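Local coordinates for protein vanadium-dependent bromoperoxidase (Corallina officinalis, PDB 1QHB) that uses a bound vanadate ion and hydrogen peroxide to oxidise bromide and so brominate organic substrates, working as a homododecamer, at residues 13-16 against 17-21. Residues are numbered along the deposited sequence; the frame is centred on the assembly and turned at random.
Sequences KASF and DTRVA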
loop_
_atom_site.group_PDB
_atom_site.type_symbol
_atom_site.label_atom_id
_atom_site.label_comp_id
_atom_site.label_asym_id
_atom_site.label_seq_id
_atom_site.Cartn_x
_atom_site.Cartn_y
_atom_site.Cartn_z
ATOM N N LYS A 13 17.742 4.058 -6.160
ATOM C CA LYS A 13 16.552 4.240 -5.344
ATOM C C LYS A 13 16.483 5.567 -4.630
ATOM O O LYS A 13 15.436 6.221 -4.490
ATOM C CB LYS A 13 16.468 3.095 -4.325
ATOM C CG LYS A 13 15.083 2.983 -3.740
ATOM C CD LYS A 13 14.001 2.782 -4.797
ATOM C CE LYS A 13 12.694 2.341 -4.156
ATOM N NZ LYS A 13 12.406 3.080 -2.892
ATOM N N ALA A 14 17.631 6.077 -4.176
ATOM C CA ALA A 14 17.748 7.392 -3.581
ATOM C C ALA A 14 17.453 8.432 -4.667
ATOM O O ALA A 14 16.902 9.479 -4.327
ATOM C CB ALA A 14 19.174 7.644 -3.057
ATOM N N SER A 15 17.901 8.213 -5.909
ATOM C CA SER A 15 17.616 9.193 -6.962
ATOM C C SER A 15 16.117 9.220 -7.218
ATOM O O SER A 15 15.512 10.268 -7.304
ATOM C CB SER A 15 18.315 8.792 -8.295
ATOM O OG SER A 15 17.928 9.729 -9.287
ATOM N N PHE A 16 15.465 8.038 -7.281
ATOM C CA PHE A 16 14.037 7.942 -7.523
ATOM C C PHE A 16 13.260 8.648 -6.430
ATOM O O PHE A 16 12.329 9.401 -6.676
ATOM C CB PHE A 16 13.596 6.468 -7.588
ATOM C CG PHE A 16 12.107 6.247 -7.626
ATOM C CD1 PHE A 16 11.404 6.417 -8.796
ATOM C CD2 PHE A 16 11.431 5.848 -6.474
ATOM C CE1 PHE A 16 10.041 6.222 -8.847
ATOM C CE2 PHE A 16 10.048 5.666 -6.510
ATOM C CZ PHE A 16 9.316 5.880 -7.702
ATOM N N ASP A 17 13.624 8.342 -5.187
ATOM C CA ASP A 17 13.002 8.939 -4.004
ATOM C C ASP A 17 13.202 10.447 -3.938
ATOM O O ASP A 17 12.347 11.151 -3.391
ATOM C CB ASP A 17 13.622 8.265 -2.738
ATOM C CG ASP A 17 13.044 6.896 -2.463
ATOM O OD1 ASP A 17 12.046 6.471 -3.063
ATOM O OD2 ASP A 17 13.634 6.196 -1.611
ATOM N N THR A 18 14.342 10.977 -4.400
ATOM C CA THR A 18 14.516 12.449 -4.414
ATOM C C THR A 18 13.517 13.102 -5.355
ATOM O O THR A 18 12.823 14.072 -4.968
ATOM C CB THR A 18 15.966 12.788 -4.804
ATOM O OG1 THR A 18 16.833 12.220 -3.831
ATOM C CG2 THR A 18 16.198 14.297 -4.815
ATOM N N ARG A 19 13.306 12.501 -6.536
ATOM C CA ARG A 19 12.381 13.007 -7.551
ATOM C C ARG A 19 10.947 12.955 -7.073
ATOM O O ARG A 19 10.198 13.881 -7.396
ATOM C CB ARG A 19 12.556 12.227 -8.869
ATOM C CG ARG A 19 13.893 12.621 -9.556
ATOM C CD ARG A 19 14.254 11.742 -10.740
ATOM N NE ARG A 19 13.398 12.043 -11.876
ATOM C CZ ARG A 19 13.681 11.838 -13.155
ATOM N NH1 ARG A 19 14.847 11.290 -13.460
ATOM N NH2 ARG A 19 12.770 12.182 -14.033
ATOM N N VAL A 20 10.594 11.871 -6.355
ATOM C CA VAL A 20 9.233 11.754 -5.858
ATOM C C VAL A 20 9.017 12.771 -4.748
ATOM O O VAL A 20 7.989 13.453 -4.659
ATOM C CB VAL A 20 8.903 10.306 -5.346
ATOM C CG1 VAL A 20 7.568 10.141 -4.654
ATOM C CG2 VAL A 20 9.012 9.388 -6.568
ATOM N N ALA A 21 9.994 12.892 -3.846
ATOM C CA ALA A 21 9.928 13.849 -2.745
ATOM C C ALA A 21 9.744 15.264 -3.300
ATOM O O ALA A 21 8.976 16.084 -2.779
ATOM C CB ALA A 21 11.212 13.813 -1.914
HETATM O O HOH W 1 16.660 9.174 -11.849
#
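Asp17 N, Thr18 N, Arg19 N and Val20 N each donate a hydrogen bond to the carbonyl oxygen four residues earlier, from Lys13 to Phe16, in the i to i+4 ladder of an alpha-helix; Val20 N to Phe16 O measures 3.0 Å. Val20 CG2 sits over one face of the Phe16 ring, nearer its CZ end than its centre, in a CH-pi contact 3.9 Å from the centroid and 19° off the normal. With CG anti to the backbone N (chi1 171°), the ring leans outward and toward the helix C-terminus, one face against this methyl, while Asp17 OD1 lies at its edge, 3.5 Å from Phe16 CD2. An alanine in place of Phe16 would probably leave Val20 CG2 without its aromatic cover and open a gap beside the Asp17 carboxylate. That carboxylate makes a weak salt bridge, Lys13 NZ to Asp17 OD1 at 3.4 Å, and its OD2 accepts from Gln9. Ala14 O is gripped twice, by Thr18 N and, from the opposite face of its plane, by Thr18 OG1 at 2.8 Å. One water links Ser15 OG to Arg19 NH1. Helix 11-28, remote from the calcium and vanadate sites, packs against two other subunits: Arg19 salt-bridges Glu573 on helix 553-574 of a second subunit, whose own helix 11-28 brings Glu24 to Phe16, while Asn7 of a third subunit packs on Asp17 and Thr18.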